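Local coordinates for protein malonate decarboxylase subunit alpha (Acinetobacter baumannii ATCC 17978, PDB 6MPR) that serves as the alpha subunit of malonate decarboxylase, and probably exchanges malonate for acetate on the acetylated acyl carrier protein, at residues A[255-260]-A[361-366]; A[430-435]-A[464-469]; A[443-448]-A[475-480]; A[470-475]-A[482-487]. All blocks are in the same frame, centred on the assembly; numbering follows the deposited sequence.

Contact 1. Residues A[255-260]-A[361-366]; sequences RGIYEK and VDLFIG
The Tyr258 ring meets Leu363 obliquely: CE1 of Tyr258 lies 3.8 Å from CD1 of Leu363 and equally close to its CD2, so that one ring corner rests against the leucine fork. The strand's own Phe364 ring points away from the helix, and one of its faces takes the backbone N of Gly366, 3.9 Å above the plane and displaced toward the rim. Further along the strand, the phenol oxygen of Tyr258 reaches CG2 of Ile365 at 3.4 Å. That oxygen is not left to hydrocarbon alone, since it hydrogen bonds His268 NE2. Ile257 adds the second half of the grip. Its chi1 of -52° sets CG1 beside the backbone N and leaves CG2 anti to it, where CG2 comes to 3.8 Å from CD1 of Leu363, which is thus wedged between isoleucine methyl and tyrosine ring. Ile257, Tyr258, Leu363 and Ile365 are all buried. The helix, widened here into a pi-type turn, runs nearly antiparallel to the strand (161° between directions, axes 11.3 Å apart). Strand 363-366 lies between strands 265-268 and 429-433, all three parallel, and the helix packs across one face of them; Ile257 also touches Val431, and helix 272-287 packs on Tyr258 and Ile365 through Ile277.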
loop_
_atom_site.group_PDB
_atom_site.type_symbol
_atom_site.label_atom_id
_atom_site.label_comp_id
_atom_site.label_asym_id
_atom_site.label_seq_id
_atom_site.Cartn_x
_atom_site.Cartn_y
_atom_site.Cartn_z
ATOM N N ARG A 255 -17.757 -15.128 18.632
ATOM C CA ARG A 255 -17.669 -16.562 18.861
ATOM C C ARG A 255 -17.382 -17.314 17.564
ATOM O O ARG A 255 -16.484 -18.163 17.509
ATOM C CB ARG A 255 -18.978 -17.018 19.496
ATOM C CG ARG A 255 -19.078 -18.483 19.815
ATOM C CD ARG A 255 -18.474 -18.799 21.167
ATOM N NE ARG A 255 -18.706 -20.192 21.518
ATOM C CZ ARG A 255 -17.996 -20.866 22.415
ATOM N NH1 ARG A 255 -16.992 -20.275 23.051
ATOM N NH2 ARG A 255 -18.284 -22.135 22.668
ATOM N N GLY A 256 -18.121 -16.997 16.503
ATOM C CA GLY A 256 -18.044 -17.756 15.275
ATOM C C GLY A 256 -16.977 -17.335 14.286
ATOM O O GLY A 256 -16.761 -18.051 13.307
ATOM N N ILE A 257 -16.327 -16.187 14.494
ATOM C CA ILE A 257 -15.270 -15.735 13.591
ATOM C C ILE A 257 -13.985 -15.408 14.351
ATOM O O ILE A 257 -12.928 -16.000 14.087
ATOM C CB ILE A 257 -15.731 -14.520 12.762
ATOM C CG1 ILE A 257 -17.074 -14.808 12.057
ATOM C CG2 ILE A 257 -14.659 -14.176 11.720
ATOM C CD1 ILE A 257 -17.573 -13.660 11.163
ATOM N N TYR A 258 -14.048 -14.455 15.286
ATOM C CA TYR A 258 -12.823 -13.994 15.943
ATOM C C TYR A 258 -12.207 -15.105 16.784
ATOM O O TYR A 258 -11.010 -15.402 16.668
ATOM C CB TYR A 258 -13.085 -12.775 16.834
ATOM C CG TYR A 258 -13.527 -11.501 16.133
ATOM C CD1 TYR A 258 -13.669 -11.439 14.749
ATOM C CD2 TYR A 258 -13.792 -10.353 16.874
ATOM C CE1 TYR A 258 -14.079 -10.250 14.130
ATOM C CE2 TYR A 258 -14.185 -9.182 16.265
ATOM C CZ TYR A 258 -14.330 -9.137 14.902
ATOM O OH TYR A 258 -14.738 -7.963 14.332
ATOM N N GLU A 259 -13.019 -15.724 17.639
ATOM C CA GLU A 259 -12.537 -16.842 18.441
ATOM C C GLU A 259 -12.177 -18.034 17.556
ATOM O O GLU A 259 -11.125 -18.658 17.732
ATOM C CB GLU A 259 -13.597 -17.243 19.463
ATOM C CG GLU A 259 -13.087 -18.297 20.447
ATOM C CD GLU A 259 -14.123 -18.733 21.465
ATOM O OE1 GLU A 259 -15.287 -18.276 21.401
ATOM O OE2 GLU A 259 -13.762 -19.540 22.339
ATOM N N LYS A 260 -13.049 -18.360 16.598
ATOM C CA LYS A 260 -12.873 -19.561 15.785
ATOM C C LYS A 260 -11.532 -19.561 15.068
ATOM O O LYS A 260 -10.855 -20.594 14.992
ATOM C CB LYS A 260 -14.012 -19.674 14.763
ATOM C CG LYS A 260 -13.885 -20.889 13.828
ATOM C CD LYS A 260 -15.052 -20.963 12.847
ATOM C CE LYS A 260 -14.866 -22.118 11.866
ATOM N NZ LYS A 260 -15.082 -23.443 12.513
ATOM N N VAL A 361 -3.117 -6.910 8.847
ATOM C CA VAL A 361 -4.135 -7.346 9.797
ATOM C C VAL A 361 -4.823 -8.618 9.301
ATOM O O VAL A 361 -4.886 -8.911 8.099
ATOM C CB VAL A 361 -5.186 -6.262 10.125
ATOM C CG1 VAL A 361 -4.510 -4.978 10.629
ATOM C CG2 VAL A 361 -6.107 -6.002 8.955
ATOM N N ASP A 362 -5.363 -9.372 10.265
ATOM C CA ASP A 362 -6.002 -10.655 9.974
ATOM C C ASP A 362 -7.346 -10.496 9.279
ATOM O O ASP A 362 -7.777 -11.401 8.557
ATOM C CB ASP A 362 -6.263 -11.439 11.268
ATOM C CG ASP A 362 -5.019 -12.004 11.894
ATOM O OD1 ASP A 362 -3.989 -12.175 11.204
ATOM O OD2 ASP A 362 -5.099 -12.334 13.101
ATOM N N LEU A 363 -8.053 -9.396 9.530
ATOM C CA LEU A 363 -9.480 -9.399 9.250
ATOM C C LEU A 363 -9.983 -7.990 8.953
ATOM O O LEU A 363 -9.532 -7.010 9.564
ATOM C CB LEU A 363 -10.260 -10.005 10.431
ATOM C CG LEU A 363 -11.804 -10.032 10.362
ATOM C CD1 LEU A 363 -12.318 -11.325 10.979
ATOM C CD2 LEU A 363 -12.405 -8.826 11.070
ATOM N N PHE A 364 -10.910 -7.908 8.001
ATOM C CA PHE A 364 -11.799 -6.776 7.830
ATOM C C PHE A 364 -13.235 -7.247 8.020
ATOM O O PHE A 364 -13.595 -8.358 7.615
ATOM C CB PHE A 364 -11.644 -6.133 6.428
ATOM C CG PHE A 364 -12.739 -5.164 6.087
ATOM C CD1 PHE A 364 -12.811 -3.933 6.713
ATOM C CD2 PHE A 364 -13.694 -5.483 5.135
ATOM C CE1 PHE A 364 -13.804 -3.036 6.404
ATOM C CE2 PHE A 364 -14.707 -4.601 4.834
ATOM C CZ PHE A 364 -14.758 -3.367 5.457
ATOM N N ILE A 365 -14.054 -6.410 8.648
ATOM C CA ILE A 365 -15.484 -6.677 8.791
ATOM C C ILE A 365 -16.230 -5.365 8.589
ATOM O O ILE A 365 -15.866 -4.341 9.169
ATOM C CB ILE A 365 -15.806 -7.326 10.163
ATOM C CG1 ILE A 365 -17.309 -7.591 10.330
ATOM C CG2 ILE A 365 -15.266 -6.463 11.307
ATOM C CD1 ILE A 365 -17.593 -8.663 11.391
ATOM N N GLY A 366 -17.252 -5.382 7.747
ATOM C CA GLY A 366 -18.050 -4.198 7.525
ATOM C C GLY A 366 -19.357 -4.580 6.870
ATOM O O GLY A 366 -19.677 -5.760 6.721
#

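Contact 2. Residues A[430-435]-A[464-469]; sequences VVQMVE and PIMIYG
Gln432 OE1 is approached by two carbon groups of the opposite segment, CD1 of Ile467 at 3.4 Å and CE of Met466 at 3.9 Å. These are van der Waals contacts and not hydrogen bonds, so the amide oxygen sits against a hydrocarbon wall. The glutamine gets there by folding at chi2 (-75°), which turns the amide across toward the loop instead of letting the chain run straight out. On the other side, Ile467 points back at Gln432 from the opposite direction, while Met466 crosses it at a slant, its chain straight as far as the sulfur and then bent at chi3 (66°) to bring the terminal methyl round. Two residues back along the strand, Val430 meets the same Ile467 tip to tip, CG1 of the valine 4.2 Å from CG2 of the isoleucine. Ile467 therefore serves both strand residues, with separate branches: CD1 for the amide, CG2 for the valine. Met466 and Ile467 together stand against the single residue Ser377, a classic beta bulge. The carbonyl oxygens of Ile465 and Met466 accept hydrogen bonds from Arg402 of the second subunit. Strand 429-433 runs parallel between strands 363-366 and 474-477; the loop 464-469, which leads from helix 450-458 toward the latter, lies over the sheet face carrying Val430 and Gln432, and Ile467 touches Phe364 there as well.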
loop_
_atom_site.group_PDB
_atom_site.type_symbol
_atom_site.label_atom_id
_atom_site.label_comp_id
_atom_site.label_asym_id
_atom_site.label_seq_id
_atom_site.Cartn_x
_atom_site.Cartn_y
_atom_site.Cartn_z
ATOM N N VAL A 430 -12.304 -11.587 5.245
ATOM C CA VAL A 430 -13.095 -10.457 4.781
ATOM C C VAL A 430 -14.542 -10.817 5.084
ATOM O O VAL A 430 -15.085 -11.759 4.492
ATOM C CB VAL A 430 -12.876 -10.191 3.289
ATOM C CG1 VAL A 430 -13.875 -9.194 2.751
ATOM C CG2 VAL A 430 -11.456 -9.690 3.067
ATOM N N VAL A 431 -15.146 -10.109 6.043
ATOM C CA VAL A 431 -16.469 -10.434 6.563
ATOM C C VAL A 431 -17.456 -9.371 6.102
ATOM O O VAL A 431 -17.252 -8.175 6.351
ATOM C CB VAL A 431 -16.466 -10.522 8.098
ATOM C CG1 VAL A 431 -17.844 -10.992 8.609
ATOM C CG2 VAL A 431 -15.329 -11.417 8.580
ATOM N N GLN A 432 -18.538 -9.805 5.472
ATOM C CA GLN A 432 -19.696 -8.943 5.238
ATOM C C GLN A 432 -20.724 -9.213 6.332
ATOM O O GLN A 432 -21.331 -10.292 6.371
ATOM C CB GLN A 432 -20.308 -9.181 3.860
ATOM C CG GLN A 432 -19.628 -8.422 2.755
ATOM C CD GLN A 432 -19.968 -6.936 2.764
ATOM O OE1 GLN A 432 -19.451 -6.171 1.959
ATOM N NE2 GLN A 432 -20.833 -6.523 3.681
ATOM N N MET A 433 -20.926 -8.228 7.210
ATOM C CA MET A 433 -21.805 -8.343 8.374
ATOM C C MET A 433 -22.978 -7.404 8.127
ATOM O O MET A 433 -22.847 -6.183 8.261
ATOM C CB MET A 433 -21.056 -7.987 9.659
ATOM C CG MET A 433 -21.916 -7.922 10.895
ATOM S SD MET A 433 -20.860 -7.464 12.299
ATOM C CE MET A 433 -21.902 -7.930 13.643
ATOM N N VAL A 434 -24.127 -7.975 7.768
ATOM C CA VAL A 434 -25.222 -7.218 7.182
ATOM C C VAL A 434 -26.547 -7.843 7.630
ATOM O O VAL A 434 -26.670 -9.072 7.673
ATOM C CB VAL A 434 -24.992 -7.215 5.646
ATOM C CG1 VAL A 434 -25.904 -8.163 4.919
ATOM C CG2 VAL A 434 -24.960 -5.779 5.077
ATOM N N GLU A 435 -27.528 -7.009 7.978
ATOM C CA GLU A 435 -28.860 -7.541 8.220
ATOM C C GLU A 435 -29.538 -7.843 6.883
ATOM O O GLU A 435 -29.170 -7.305 5.834
ATOM C CB GLU A 435 -29.721 -6.577 9.046
ATOM C CG GLU A 435 -29.137 -6.209 10.407
ATOM C CD GLU A 435 -29.839 -5.026 11.055
ATOM O OE1 GLU A 435 -31.066 -5.107 11.285
ATOM O OE2 GLU A 435 -29.156 -4.012 11.318
ATOM N N PRO A 464 -19.851 -0.756 -10.401
ATOM C CA PRO A 464 -19.080 -0.339 -9.216
ATOM C C PRO A 464 -19.345 -1.257 -8.027
ATOM O O PRO A 464 -20.375 -1.160 -7.349
ATOM C CB PRO A 464 -19.545 1.103 -8.963
ATOM C CG PRO A 464 -20.817 1.245 -9.680
ATOM C CD PRO A 464 -20.785 0.290 -10.851
ATOM N N ILE A 465 -18.406 -2.171 -7.802
ATOM C CA ILE A 465 -18.499 -3.222 -6.791
ATOM C C ILE A 465 -17.555 -2.868 -5.653
ATOM O O ILE A 465 -16.353 -2.697 -5.878
ATOM C CB ILE A 465 -18.123 -4.596 -7.375
ATOM C CG1 ILE A 465 -19.032 -4.965 -8.542
ATOM C CG2 ILE A 465 -18.122 -5.660 -6.289
ATOM C CD1 ILE A 465 -20.477 -4.778 -8.248
ATOM N N MET A 466 -18.087 -2.782 -4.434
ATOM C CA MET A 466 -17.253 -2.490 -3.278
ATOM C C MET A 466 -16.381 -3.691 -2.918
ATOM O O MET A 466 -15.158 -3.567 -2.781
ATOM C CB MET A 466 -18.148 -2.082 -2.105
ATOM C CG MET A 466 -17.398 -1.594 -0.910
ATOM S SD MET A 466 -18.524 -0.919 0.344
ATOM C CE MET A 466 -19.392 -2.415 0.813
ATOM N N ILE A 467 -16.984 -4.875 -2.806
ATOM C CA ILE A 467 -16.274 -6.088 -2.416
ATOM C C ILE A 467 -16.770 -7.214 -3.307
ATOM O O ILE A 467 -17.979 -7.481 -3.350
ATOM C CB ILE A 467 -16.501 -6.438 -0.939
ATOM C CG1 ILE A 467 -15.831 -5.402 -0.025
ATOM C CG2 ILE A 467 -15.899 -7.792 -0.599
ATOM C CD1 ILE A 467 -16.179 -5.616 1.425
ATOM N N TYR A 468 -15.851 -7.869 -4.018
ATOM C CA TYR A 468 -16.223 -8.969 -4.896
ATOM C C TYR A 468 -16.513 -10.231 -4.099
ATOM O O TYR A 468 -15.899 -10.504 -3.064
ATOM C CB TYR A 468 -15.138 -9.244 -5.946
ATOM C CG TYR A 468 -15.200 -8.223 -7.073
ATOM C CD1 TYR A 468 -14.538 -7.009 -6.969
ATOM C CD2 TYR A 468 -15.948 -8.470 -8.213
ATOM C CE1 TYR A 468 -14.607 -6.061 -7.975
ATOM C CE2 TYR A 468 -16.011 -7.533 -9.237
ATOM C CZ TYR A 468 -15.337 -6.325 -9.104
ATOM O OH TYR A 468 -15.381 -5.365 -10.084
ATOM N N GLY A 469 -17.474 -11.006 -4.603
ATOM C CA GLY A 469 -17.916 -12.186 -3.878
ATOM C C GLY A 469 -16.792 -13.158 -3.586
ATOM O O GLY A 469 -16.769 -13.795 -2.531
#

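Contact 3. Residues A[443-448]-A[475-480]; sequences PTFVDR and LLTEEG
Phe445, on the irregular loop 443-448, faces Leu475 and Thr477 of a strand that leads into a tight turn. The phenyl group presents its far end. CE1 of Phe445 lies 3.7 Å from CD2 of Leu475, a methyl that comes in obliquely, whereas CD1 of the same leucine is at the ring edge, in its plane. Next to it, CG2 of Thr477 also sits at the edge, near the plane and 3.8 Å from Phe445 CZ. The strand thus offers three methyls around one end of the ring. The turn that follows closes a beta hairpin with a two-residue loop, Glu478-Glu479: Thr477 N donates to Gly480 O at 2.9 Å, and Gly480 N returns the bond to Thr477 O at 3.2 Å. At Gly480 phi is 150°, where a CB would be jammed against the carbonyl oxygen of the preceding residue. Thr477 has OG1 between its N and carbonyl carbon (chi1 75°), which lets the hydroxyl accept from Glu479 N at 2.9 Å in an ST turn and leaves CG2 for the phenylalanine; OG1 is also hydrogen-bonded to Val500 O. Ile506 of helix 505-508 and Val371 of strand 370-371 pack on Phe445 too.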
loop_
_atom_site.group_PDB
_atom_site.type_symbol
_atom_site.label_atom_id
_atom_site.label_comp_id
_atom_site.label_asym_id
_atom_site.label_seq_id
_atom_site.Cartn_x
_atom_site.Cartn_y
_atom_site.Cartn_z
ATOM N N PRO A 443 -34.524 -5.010 0.701
ATOM C CA PRO A 443 -33.698 -6.198 0.947
ATOM C C PRO A 443 -32.226 -5.930 0.693
ATOM O O PRO A 443 -31.852 -5.210 -0.236
ATOM C CB PRO A 443 -34.259 -7.230 -0.040
ATOM C CG PRO A 443 -34.982 -6.441 -1.057
ATOM C CD PRO A 443 -35.514 -5.237 -0.362
ATOM N N THR A 444 -31.381 -6.517 1.544
ATOM C CA THR A 444 -29.951 -6.482 1.287
ATOM C C THR A 444 -29.578 -7.447 0.178
ATOM O O THR A 444 -28.780 -7.118 -0.713
ATOM C CB THR A 444 -29.180 -6.833 2.551
ATOM O OG1 THR A 444 -29.533 -5.909 3.586
ATOM C CG2 THR A 444 -27.696 -6.779 2.276
ATOM N N PHE A 445 -30.162 -8.629 0.203
ATOM C CA PHE A 445 -29.845 -9.668 -0.759
ATOM C C PHE A 445 -30.776 -9.529 -1.956
ATOM O O PHE A 445 -32.005 -9.548 -1.803
ATOM C CB PHE A 445 -29.935 -11.036 -0.081
ATOM C CG PHE A 445 -28.899 -11.215 0.982
ATOM C CD1 PHE A 445 -27.596 -11.558 0.641
ATOM C CD2 PHE A 445 -29.198 -10.963 2.314
ATOM C CE1 PHE A 445 -26.619 -11.692 1.607
ATOM C CE2 PHE A 445 -28.222 -11.086 3.290
ATOM C CZ PHE A 445 -26.930 -11.458 2.936
ATOM N N VAL A 446 -30.181 -9.347 -3.136
ATOM C CA VAL A 446 -30.901 -9.074 -4.376
ATOM C C VAL A 446 -30.382 -9.992 -5.473
ATOM O O VAL A 446 -29.208 -10.371 -5.483
ATOM C CB VAL A 446 -30.751 -7.607 -4.826
ATOM C CG1 VAL A 446 -31.390 -6.665 -3.819
ATOM C CG2 VAL A 446 -29.273 -7.274 -5.044
ATOM N N ASP A 447 -31.265 -10.325 -6.420
ATOM C CA ASP A 447 -30.839 -11.106 -7.577
ATOM C C ASP A 447 -29.866 -10.331 -8.459
ATOM O O ASP A 447 -28.965 -10.928 -9.063
ATOM C CB ASP A 447 -32.056 -11.533 -8.400
ATOM C CG ASP A 447 -32.919 -12.561 -7.690
ATOM O OD1 ASP A 447 -32.374 -13.369 -6.907
ATOM O OD2 ASP A 447 -34.148 -12.567 -7.925
ATOM N N ARG A 448 -30.024 -9.014 -8.547
ATOM C CA ARG A 448 -29.206 -8.190 -9.428
ATOM C C ARG A 448 -28.834 -6.900 -8.713
ATOM O O ARG A 448 -29.716 -6.167 -8.253
ATOM C CB ARG A 448 -29.966 -7.872 -10.726
ATOM C CG ARG A 448 -29.274 -6.926 -11.690
ATOM C CD ARG A 448 -30.251 -6.478 -12.774
ATOM N NE ARG A 448 -29.636 -5.587 -13.764
ATOM C CZ ARG A 448 -28.985 -6.019 -14.838
ATOM N NH1 ARG A 448 -28.864 -7.327 -15.055
ATOM N NH2 ARG A 448 -28.451 -5.152 -15.692
ATOM N N LEU A 475 -19.917 -14.529 5.480
ATOM C CA LEU A 475 -21.149 -13.739 5.418
ATOM C C LEU A 475 -21.894 -13.892 6.738
ATOM O O LEU A 475 -22.277 -15.005 7.102
ATOM C CB LEU A 475 -22.044 -14.188 4.260
ATOM C CG LEU A 475 -23.377 -13.454 4.099
ATOM C CD1 LEU A 475 -23.161 -11.945 3.871
ATOM C CD2 LEU A 475 -24.155 -14.049 2.949
ATOM N N LEU A 476 -22.126 -12.778 7.435
ATOM C CA LEU A 476 -22.744 -12.784 8.758
ATOM C C LEU A 476 -24.004 -11.930 8.726
ATOM O O LEU A 476 -23.928 -10.725 8.458
ATOM C CB LEU A 476 -21.759 -12.254 9.800
ATOM C CG LEU A 476 -22.324 -11.849 11.152
ATOM C CD1 LEU A 476 -23.033 -13.029 11.787
ATOM C CD2 LEU A 476 -21.194 -11.332 12.036
ATOM N N THR A 477 -25.157 -12.549 9.001
ATOM C CA THR A 477 -26.435 -11.843 9.092
ATOM C C THR A 477 -27.059 -12.117 10.453
ATOM O O THR A 477 -26.510 -12.864 11.273
ATOM C CB THR A 477 -27.420 -12.270 7.990
ATOM O OG1 THR A 477 -27.953 -13.565 8.307
ATOM C CG2 THR A 477 -26.749 -12.314 6.628
ATOM N N GLU A 478 -28.245 -11.543 10.682
ATOM C CA GLU A 478 -28.962 -11.863 11.909
ATOM C C GLU A 478 -29.443 -13.311 11.926
ATOM O O GLU A 478 -29.865 -13.799 12.980
ATOM C CB GLU A 478 -30.123 -10.875 12.117
ATOM C CG GLU A 478 -31.403 -11.150 11.325
ATOM C CD GLU A 478 -31.396 -10.574 9.920
ATOM O OE1 GLU A 478 -30.314 -10.184 9.421
ATOM O OE2 GLU A 478 -32.491 -10.518 9.305
ATOM N N GLU A 479 -29.337 -14.016 10.799
ATOM C CA GLU A 479 -29.675 -15.431 10.717
ATOM C C GLU A 479 -28.517 -16.361 11.060
ATOM O O GLU A 479 -28.758 -17.492 11.485
ATOM C CB GLU A 479 -30.179 -15.753 9.307
ATOM C CG GLU A 479 -31.479 -15.067 8.968
ATOM C CD GLU A 479 -32.656 -15.786 9.583
ATOM O OE1 GLU A 479 -33.133 -16.765 8.960
ATOM O OE2 GLU A 479 -33.081 -15.392 10.693
ATOM N N GLY A 480 -27.273 -15.935 10.888
ATOM C CA GLY A 480 -26.147 -16.803 11.159
ATOM C C GLY A 480 -24.970 -16.454 10.264
ATOM O O GLY A 480 -24.940 -15.395 9.656
#

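Contact 4. Residues A[470-475]-A[482-487]; sequences DDVTHL and AYLYKA
Leu475 and Ala482 form an antiparallel hydrogen-bonded pair: Leu475 N donates to Ala482 O at 3.0 Å, almost straight (171°), and Ala482 N donates to Leu475 O at 2.8 Å. Ala482 O takes more than one partner, receiving a CA-H contact from His474 and a weak bond from Leu484 N that closes an inverse gamma turn centred on Tyr483. That turn ends the hairpin's return strand and leads into a 3-10 segment, whose Tyr485 N donates to Thr473 O at 3.0 Å. Leu484 N is nearly as close to Thr473 O, but at a poor angle. On the side chains, Thr473 OG1 and His474 ND1 share a 2.8 Å hydrogen bond at the edge of the imidazole, and Val430 N donates to the same hydroxyl. The rest of the imidazole lies among tyrosines: CD2 of His474 comes 3.3 Å from CD1 of Tyr483, rim to rim with planes at 81°, while Tyr485 lies alongside. The Tyr483 hydroxyl is hydrogen-bonded to Gly256 O. Away from the rings, CD1 of Leu484 meets CG1 of Val472 at 3.7 Å. Asp470 and Asp471 form salt bridges with Arg399 and Arg425 of the second subunit.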
loop_
_atom_site.group_PDB
_atom_site.type_symbol
_atom_site.label_atom_id
_atom_site.label_comp_id
_atom_site.label_asym_id
_atom_site.label_seq_id
_atom_site.Cartn_x
_atom_site.Cartn_y
_atom_site.Cartn_z
ATOM N N ASP A 470 -15.845 -13.286 -4.514
ATOM C CA ASP A 470 -14.745 -14.217 -4.306
ATOM C C ASP A 470 -13.763 -13.749 -3.234
ATOM O O ASP A 470 -12.927 -14.554 -2.806
ATOM C CB ASP A 470 -14.023 -14.463 -5.633
ATOM C CG ASP A 470 -13.920 -13.197 -6.495
ATOM O OD1 ASP A 470 -14.959 -12.702 -7.014
ATOM O OD2 ASP A 470 -12.792 -12.682 -6.640
ATOM N N ASP A 471 -13.848 -12.492 -2.782
ATOM C CA ASP A 471 -13.023 -12.001 -1.678
ATOM C C ASP A 471 -13.673 -12.167 -0.318
ATOM O O ASP A 471 -13.006 -11.959 0.705
ATOM C CB ASP A 471 -12.678 -10.524 -1.895
ATOM C CG ASP A 471 -11.549 -10.349 -2.871
ATOM O OD1 ASP A 471 -10.526 -11.056 -2.716
ATOM O OD2 ASP A 471 -11.693 -9.548 -3.812
ATOM N N VAL A 472 -14.948 -12.537 -0.271
ATOM C CA VAL A 472 -15.648 -12.687 0.999
ATOM C C VAL A 472 -15.346 -14.069 1.561
ATOM O O VAL A 472 -15.625 -15.083 0.914
ATOM C CB VAL A 472 -17.161 -12.485 0.826
ATOM C CG1 VAL A 472 -17.880 -12.693 2.180
ATOM C CG2 VAL A 472 -17.464 -11.113 0.218
ATOM N N THR A 473 -14.774 -14.111 2.765
ATOM C CA THR A 473 -14.589 -15.383 3.460
ATOM C C THR A 473 -15.753 -15.720 4.390
ATOM O O THR A 473 -16.026 -16.906 4.626
ATOM C CB THR A 473 -13.281 -15.373 4.263
ATOM O OG1 THR A 473 -13.300 -14.307 5.229
ATOM C CG2 THR A 473 -12.085 -15.204 3.338
ATOM N N HIS A 474 -16.463 -14.712 4.899
ATOM C CA HIS A 474 -17.538 -14.919 5.869
ATOM C C HIS A 474 -18.698 -13.984 5.559
ATOM O O HIS A 474 -18.491 -12.771 5.453
ATOM C CB HIS A 474 -17.068 -14.634 7.301
ATOM C CG HIS A 474 -15.988 -15.552 7.792
ATOM N ND1 HIS A 474 -14.677 -15.454 7.371
ATOM C CD2 HIS A 474 -16.027 -16.584 8.670
ATOM C CE1 HIS A 474 -13.949 -16.371 7.987
ATOM N NE2 HIS A 474 -14.748 -17.077 8.774
ATOM N N LEU A 475 -19.917 -14.529 5.480
ATOM C CA LEU A 475 -21.149 -13.739 5.418
ATOM C C LEU A 475 -21.894 -13.892 6.738
ATOM O O LEU A 475 -22.277 -15.005 7.102
ATOM C CB LEU A 475 -22.044 -14.188 4.260
ATOM C CG LEU A 475 -23.377 -13.454 4.099
ATOM C CD1 LEU A 475 -23.161 -11.945 3.871
ATOM C CD2 LEU A 475 -24.155 -14.049 2.949
ATOM N N ALA A 482 -22.408 -17.791 7.130
ATOM C CA ALA A 482 -22.028 -18.697 6.057
ATOM C C ALA A 482 -20.511 -18.631 5.921
ATOM O O ALA A 482 -19.954 -17.550 5.687
ATOM C CB ALA A 482 -22.723 -18.325 4.741
ATOM N N TYR A 483 -19.840 -19.773 6.106
ATOM C CA TYR A 483 -18.377 -19.821 5.996
ATOM C C TYR A 483 -17.985 -20.026 4.533
ATOM O O TYR A 483 -17.524 -21.090 4.118
ATOM C CB TYR A 483 -17.795 -20.915 6.887
ATOM C CG TYR A 483 -17.950 -20.658 8.369
ATOM C CD1 TYR A 483 -17.192 -19.679 9.011
ATOM C CD2 TYR A 483 -18.840 -21.405 9.135
ATOM C CE1 TYR A 483 -17.328 -19.441 10.369
ATOM C CE2 TYR A 483 -18.979 -21.179 10.498
ATOM C CZ TYR A 483 -18.226 -20.189 11.105
ATOM O OH TYR A 483 -18.368 -19.967 12.456
ATOM N N LEU A 484 -18.138 -18.940 3.763
ATOM C CA LEU A 484 -17.977 -19.000 2.311
ATOM C C LEU A 484 -16.574 -19.436 1.897
ATOM O O LEU A 484 -16.408 -20.019 0.820
ATOM C CB LEU A 484 -18.310 -17.639 1.691
ATOM C CG LEU A 484 -19.725 -17.072 1.846
ATOM C CD1 LEU A 484 -19.822 -15.720 1.118
ATOM C CD2 LEU A 484 -20.809 -18.051 1.353
ATOM N N TYR A 485 -15.554 -19.170 2.725
ATOM C CA TYR A 485 -14.202 -19.585 2.362
ATOM C C TYR A 485 -14.098 -21.088 2.169
ATOM O O TYR A 485 -13.154 -21.554 1.522
ATOM C CB TYR A 485 -13.181 -19.130 3.411
ATOM C CG TYR A 485 -13.128 -19.935 4.693
ATOM C CD1 TYR A 485 -13.935 -19.606 5.791
ATOM C CD2 TYR A 485 -12.235 -20.989 4.837
ATOM C CE1 TYR A 485 -13.880 -20.328 6.953
ATOM C CE2 TYR A 485 -12.170 -21.718 6.013
ATOM C CZ TYR A 485 -12.991 -21.379 7.065
ATOM O OH TYR A 485 -12.936 -22.097 8.224
ATOM N N LYS A 486 -15.039 -21.850 2.723
ATOM C CA LYS A 486 -15.022 -23.301 2.639
ATOM C C LYS A 486 -15.941 -23.848 1.559
ATOM O O LYS A 486 -15.948 -25.061 1.345
ATOM C CB LYS A 486 -15.409 -23.918 3.988
ATOM C CG LYS A 486 -14.238 -24.226 4.891
ATOM C CD LYS A 486 -14.707 -24.797 6.214
ATOM C CE LYS A 486 -15.733 -23.892 6.877
ATOM N NZ LYS A 486 -16.112 -24.387 8.228
ATOM N N ALA A 487 -16.719 -22.997 0.885
ATOM C CA ALA A 487 -17.601 -23.485 -0.170
ATOM C C ALA A 487 -16.795 -24.243 -1.220
ATOM O O ALA A 487 -15.744 -23.777 -1.671
ATOM C CB ALA A 487 -18.357 -22.323 -0.811
#

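Overall arrangement
All four contacts reach one mixed sheet, in which strands 363-366, 429-433 and 474-477 are neighbours and carry contacts 1, 2 and 3 in that order; strand 474-477 serves contact 4 as well. Probable backbone hydrogen bonds stitch them together: Phe364 O to Val431 N at 2.8 Å between contacts 1 and 2, and Gln432 O to Leu476 N at 2.8 Å between contacts 2 and 3. Contact 4 shares Leu475 with contact 3 and packs on the helix of contact 1, where Ile257 CG1 and His474 CD2 are 4.0 Å apart. The centre of contact 2 is about 10 Å from those of contacts 3 and 4 and about 14 Å from that of contact 1. Contacts 2 and 4 both also meet the second subunit.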